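Local atomic coordinates of inactivation-no-after-potential D protein (PDB entry 5F67), a protein that is a PDZ-domain protein whose third PDZ domain, the part in this structure, recognises the tail of the TRP channel. Residues R25-R30 with M102-L107; A75-V80 with G98-I103. One frame throughout, in Å; residues are numbered along the deposited sequence.

Contact 1. Residues R25-R30 with M102-L107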
loop_
_atom_site.group_PDB
_atom_site.type_symbol
_atom_site.label_atom_id
_atom_site.label_comp_id
_atom_site.label_asym_id
_atom_site.label_seq_id
_atom_site.Cartn_x
_atom_site.Cartn_y
_atom_site.Cartn_z
ATOM N N ARG A 25 3.576 -8.116 7.406
ATOM C CA ARG A 25 5.002 -7.839 7.304
ATOM C C ARG A 25 5.220 -6.345 7.109
ATOM O O ARG A 25 4.304 -5.608 6.745
ATOM C CB ARG A 25 5.602 -8.610 6.119
ATOM C CG ARG A 25 5.085 -8.122 4.753
ATOM C CD ARG A 25 5.421 -9.090 3.609
ATOM N NE ARG A 25 5.148 -8.493 2.291
ATOM C CZ ARG A 25 3.948 -8.476 1.722
ATOM N NH1 ARG A 25 2.918 -9.021 2.358
ATOM N NH2 ARG A 25 3.772 -7.926 0.518
ATOM N N THR A 26 6.438 -5.891 7.368
ATOM C CA THR A 26 6.760 -4.485 7.188
ATOM C C THR A 26 7.629 -4.303 5.953
ATOM O O THR A 26 8.651 -4.978 5.813
ATOM C CB THR A 26 7.551 -3.974 8.417
ATOM O OG1 THR A 26 6.702 -4.012 9.572
ATOM C CG2 THR A 26 8.029 -2.554 8.187
ATOM N N VAL A 27 7.236 -3.394 5.061
ATOM C CA VAL A 27 8.099 -3.025 3.944
ATOM C C VAL A 27 8.505 -1.564 4.058
ATOM O O VAL A 27 7.787 -0.759 4.648
ATOM C CB VAL A 27 7.434 -3.272 2.570
ATOM C CG1 VAL A 27 7.047 -4.742 2.430
ATOM C CG2 VAL A 27 6.208 -2.369 2.378
ATOM N N GLN A 28 9.656 -1.225 3.487
ATOM C CA GLN A 28 10.156 0.144 3.519
ATOM C C GLN A 28 10.326 0.587 2.076
ATOM O O GLN A 28 11.227 0.114 1.382
ATOM C CB GLN A 28 11.526 0.186 4.217
ATOM C CG GLN A 28 11.533 -0.420 5.633
ATOM C CD GLN A 28 10.815 0.448 6.661
ATOM O OE1 GLN A 28 10.383 1.573 6.365
ATOM N NE2 GLN A 28 10.673 -0.077 7.881
ATOM N N VAL A 29 9.474 1.495 1.613
ATOM C CA VAL A 29 9.470 1.828 0.194
ATOM C C VAL A 29 9.765 3.312 -0.006
ATOM O O VAL A 29 9.051 4.168 0.519
ATOM C CB VAL A 29 8.113 1.499 -0.436
ATOM C CG1 VAL A 29 8.122 1.831 -1.931
ATOM C CG2 VAL A 29 7.770 0.025 -0.202
ATOM N N ARG A 30 10.819 3.621 -0.757
ATOM C CA ARG A 30 11.169 5.021 -0.969
ATOM C C ARG A 30 10.283 5.659 -2.024
ATOM O O ARG A 30 10.142 5.138 -3.142
ATOM C CB ARG A 30 12.649 5.165 -1.356
ATOM C CG ARG A 30 13.145 6.622 -1.366
ATOM C CD ARG A 30 14.645 6.717 -1.703
ATOM N NE ARG A 30 15.401 5.842 -0.806
ATOM C CZ ARG A 30 15.888 6.208 0.377
ATOM N NH1 ARG A 30 15.748 7.461 0.807
ATOM N NH2 ARG A 30 16.524 5.314 1.128
ATOM N N MET A 102 5.269 0.616 5.289
ATOM C CA MET A 102 3.916 0.100 5.164
ATOM C C MET A 102 3.838 -1.282 5.794
ATOM O O MET A 102 4.758 -2.085 5.655
ATOM C CB MET A 102 3.510 0.025 3.694
ATOM C CG MET A 102 3.406 1.399 3.029
ATOM S SD MET A 102 2.752 1.290 1.354
ATOM C CE MET A 102 4.172 0.658 0.459
ATOM N N ILE A 103 2.740 -1.550 6.492
ATOM C CA ILE A 103 2.510 -2.886 7.003
ATOM C C ILE A 103 1.477 -3.492 6.087
ATOM O O ILE A 103 0.395 -2.923 5.884
ATOM C CB ILE A 103 1.972 -2.880 8.442
ATOM C CG1 ILE A 103 3.037 -2.310 9.388
ATOM C CG2 ILE A 103 1.628 -4.297 8.873
ATOM C CD1 ILE A 103 2.582 -2.213 10.833
ATOM N N LEU A 104 1.821 -4.642 5.522
ATOM C CA LEU A 104 0.996 -5.279 4.504
ATOM C C LEU A 104 0.687 -6.713 4.883
ATOM O O LEU A 104 1.497 -7.381 5.512
ATOM C CB LEU A 104 1.739 -5.279 3.166
ATOM C CG LEU A 104 2.001 -3.922 2.509
ATOM C CD1 LEU A 104 3.003 -4.074 1.362
ATOM C CD2 LEU A 104 0.697 -3.288 2.017
ATOM N N LEU A 105 -0.476 -7.200 4.466
ATOM C CA LEU A 105 -0.842 -8.593 4.711
ATOM C C LEU A 105 -1.226 -9.251 3.393
ATOM O O LEU A 105 -2.187 -8.833 2.731
ATOM C CB LEU A 105 -2.018 -8.678 5.692
ATOM C CG LEU A 105 -2.579 -10.084 5.940
ATOM C CD1 LEU A 105 -1.572 -10.970 6.679
ATOM C CD2 LEU A 105 -3.869 -10.000 6.726
ATOM N N THR A 106 -0.465 -10.261 2.990
ATOM C CA THR A 106 -0.798 -11.007 1.779
ATOM C C THR A 106 -1.726 -12.132 2.187
ATOM O O THR A 106 -1.418 -12.893 3.110
ATOM C CB THR A 106 0.465 -11.590 1.095
ATOM O OG1 THR A 106 1.303 -10.519 0.649
ATOM C CG2 THR A 106 0.083 -12.434 -0.114
ATOM N N LEU A 107 -2.871 -12.228 1.522
ATOM C CA LEU A 107 -3.882 -13.212 1.898
ATOM C C LEU A 107 -3.815 -14.429 0.976
ATOM O O LEU A 107 -3.681 -14.294 -0.246
ATOM C CB LEU A 107 -5.270 -12.561 1.898
ATOM C CG LEU A 107 -5.371 -11.499 3.000
ATOM C CD1 LEU A 107 -6.301 -10.362 2.630
ATOM C CD2 LEU A 107 -5.819 -12.126 4.284
HETATM O O HOH W 1 2.078 -10.902 4.517
#
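R25 and L104 form a hydrogen-bonded antiparallel pair, as do V27 and M102, and the four backbone bonds of these two pairs join the strands. R25 N meets L104 O at 2.9 Å and V27 N meets M102 O at 2.9 Å; the return bonds, from L104 N and M102 N, are equally short. T26 and I103, between them, are the non-hydrogen-bonded pair, where the CA of I103 lies 3.3 Å from R25 O in a CH...O contact.

The apolar contacts lie on the face bearing V27, V29, M102 and L104. V27 CG2 reaches L104 CD1 at 3.8 Å and also touches M102 CB. The bend at chi3 of M102 (-76°) brings its CE to within 3.7 Å of V29 CG2; a flexible thioether suits this spot between branched valines. In the PDZ fold these are the first and last strands of the domain, paired at one side of the sheet, and L73 of the neighbouring strand 72-76 continues the apolar layer under M102 and L104. On the other face T26, a threonine suited to an exposed edge strand, sets OG1 4.0 Å from CG1 of the buried I103.

Polar contacts gather at the R25 end. CG of R25 lies between the backbone N and the carbonyl carbon (chi1 67°), and the extended chain beyond carries the guanidinium across L104 CB, which sits over one face, offset toward the rim. NH1 makes a weak, bent bond (124° at the hydrogen) to T106 OG1 at 2.8 Å. Water 1, in the guanidinium plane, accepts from both NH1 and T106 N. The stronger partner is D71, which forms a salt bridge with R25 NH2 and a hydrogen bond with T106 OG1.

Contact 2. Residues A75-V80 with G98-I103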
loop_
_atom_site.group_PDB
_atom_site.type_symbol
_atom_site.label_atom_id
_atom_site.label_comp_id
_atom_site.label_asym_id
_atom_site.label_seq_id
_atom_site.Cartn_x
_atom_site.Cartn_y
_atom_site.Cartn_z
ATOM N N ALA A 75 -0.967 -0.302 7.881
ATOM C CA ALA A 75 -0.435 0.955 8.419
ATOM C C ALA A 75 0.441 1.675 7.411
ATOM O O ALA A 75 1.057 1.043 6.551
ATOM C CB ALA A 75 0.352 0.700 9.696
ATOM N N VAL A 76 0.493 2.998 7.531
ATOM C CA VAL A 76 1.420 3.825 6.758
ATOM C C VAL A 76 2.232 4.610 7.774
ATOM O O VAL A 76 1.672 5.450 8.489
ATOM C CB VAL A 76 0.666 4.796 5.850
ATOM C CG1 VAL A 76 1.658 5.704 5.094
ATOM C CG2 VAL A 76 -0.202 4.021 4.868
ATOM N N ASN A 77 3.538 4.347 7.834
ATOM C CA ASN A 77 4.372 4.886 8.910
ATOM C C ASN A 77 3.710 4.586 10.250
ATOM O O ASN A 77 3.344 3.437 10.493
ATOM C CB ASN A 77 4.682 6.378 8.713
ATOM C CG ASN A 77 5.614 6.625 7.535
ATOM O OD1 ASN A 77 6.459 5.787 7.212
ATOM N ND2 ASN A 77 5.463 7.772 6.879
ATOM N N GLN A 78 3.519 5.590 11.103
ATOM C CA GLN A 78 2.906 5.323 12.411
ATOM C C GLN A 78 1.383 5.470 12.424
ATOM O O GLN A 78 0.758 5.381 13.483
ATOM C CB GLN A 78 3.537 6.201 13.497
ATOM C CG GLN A 78 4.866 5.668 14.029
ATOM C CD GLN A 78 4.689 4.428 14.899
ATOM O OE1 GLN A 78 4.174 4.506 16.020
ATOM N NE2 GLN A 78 5.107 3.276 14.381
ATOM N N ASP A 79 0.784 5.696 11.260
ATOM C CA ASP A 79 -0.677 5.807 11.177
ATOM C C ASP A 79 -1.349 4.483 10.794
ATOM O O ASP A 79 -1.162 3.971 9.689
ATOM C CB ASP A 79 -1.075 6.907 10.197
ATOM C CG ASP A 79 -0.640 8.287 10.662
ATOM O OD1 ASP A 79 -1.280 8.833 11.588
ATOM O OD2 ASP A 79 0.339 8.830 10.100
ATOM N N VAL A 80 -2.143 3.941 11.711
ATOM C CA VAL A 80 -2.850 2.684 11.467
ATOM C C VAL A 80 -3.971 2.899 10.448
ATOM O O VAL A 80 -4.743 3.857 10.563
ATOM C CB VAL A 80 -3.433 2.127 12.779
ATOM C CG1 VAL A 80 -4.334 0.928 12.504
ATOM C CG2 VAL A 80 -2.301 1.748 13.735
ATOM N N GLY A 98 9.897 10.469 1.438
ATOM C CA GLY A 98 11.081 9.691 1.746
ATOM C C GLY A 98 10.769 8.214 1.801
ATOM O O GLY A 98 9.958 7.712 1.011
ATOM N N VAL A 99 11.397 7.516 2.742
ATOM C CA VAL A 99 11.093 6.102 2.961
ATOM C C VAL A 99 9.787 5.934 3.728
ATOM O O VAL A 99 9.660 6.371 4.875
ATOM C CB VAL A 99 12.220 5.400 3.712
ATOM C CG1 VAL A 99 11.883 3.918 3.927
ATOM C CG2 VAL A 99 13.510 5.518 2.912
ATOM N N VAL A 100 8.829 5.269 3.087
ATOM C CA VAL A 100 7.498 5.109 3.650
ATOM C C VAL A 100 7.367 3.682 4.145
ATOM O O VAL A 100 7.587 2.729 3.391
ATOM C CB VAL A 100 6.406 5.414 2.604
ATOM C CG1 VAL A 100 5.006 5.325 3.242
ATOM C CG2 VAL A 100 6.627 6.796 1.988
ATOM N N THR A 101 7.049 3.545 5.427
ATOM C CA THR A 101 6.904 2.245 6.056
ATOM C C THR A 101 5.465 1.806 5.842
ATOM O O THR A 101 4.530 2.547 6.163
ATOM C CB THR A 101 7.137 2.343 7.565
ATOM O OG1 THR A 101 8.432 2.897 7.820
ATOM C CG2 THR A 101 7.027 0.955 8.222
ATOM N N MET A 102 5.269 0.616 5.289
ATOM C CA MET A 102 3.916 0.100 5.164
ATOM C C MET A 102 3.838 -1.282 5.794
ATOM O O MET A 102 4.758 -2.085 5.655
ATOM C CB MET A 102 3.510 0.025 3.694
ATOM C CG MET A 102 3.406 1.399 3.029
ATOM S SD MET A 102 2.752 1.290 1.354
ATOM C CE MET A 102 4.172 0.658 0.459
ATOM N N ILE A 103 2.740 -1.550 6.492
ATOM C CA ILE A 103 2.510 -2.886 7.003
ATOM C C ILE A 103 1.477 -3.492 6.087
ATOM O O ILE A 103 0.395 -2.923 5.884
ATOM C CB ILE A 103 1.972 -2.880 8.442
ATOM C CG1 ILE A 103 3.037 -2.310 9.388
ATOM C CG2 ILE A 103 1.628 -4.297 8.873
ATOM C CD1 ILE A 103 2.582 -2.213 10.833
HETATM O O HOH W 2 7.815 8.688 5.189
#
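N77 and T101 meet through two bonds, one from the backbone and one from the asparagine side chain. N77 N donates to T101 O at a short 2.6 Å. From CB the side chain leaves with CG anti to the carbonyl carbon (chi1 -69°), which turns the amide back alongside strand 99-105, toward the backbone N of T101. OD1 then accepts from T101 N at 2.9 Å, nearly straight at the hydrogen (171°) though tilted from the amide plane, and it also lies 3.5 Å from T101 CB. ND2 gives a hydrogen to water 2, which in turn donates to V99 O. With an alanine here, T101 N would probably lose its acceptor, and the water link to V99 O would go with the amide.

N77 is the second residue of the type II' turn from V76 to D79, the position that takes a positive phi (50°), which asparagine tolerates better than most non-glycine residues; this turn closes the beta hairpin of strands 72-76 and 79-80. Before it, I103 N donates to A75 O, and the small A75 lets its CB lie 3.8 Å from I103 CD1. On the other face V76 CG1 meets V100 CG1, beside L93 of helix 86-95. The asparagine amide thus stands in for a backbone carbonyl where the strand turns away, extending the sheet's hydrogen bonding beyond its last paired residue.

In the fold
Both contacts use strand 99-105, which lies between strand 25-30 of contact 1 and strand 72-76 of contact 2, so M102 and I103 are shared. Both are largely buried, yet each becomes polar at one end: contact 1 near R25, with charge and D71, contact 2 at the turn, with a neutral amide. Contact 1 relies on regular antiparallel pairing and a broader apolar face; contact 2 is smaller and ends in a turn, so less of its bonding is regular strand pairing. On the M102 face helix 86-95 covers contact 2, while I103 on the other meets helix 17-20. The two also touch directly, T101 OG1 bonding Q28 OE1 across the strands.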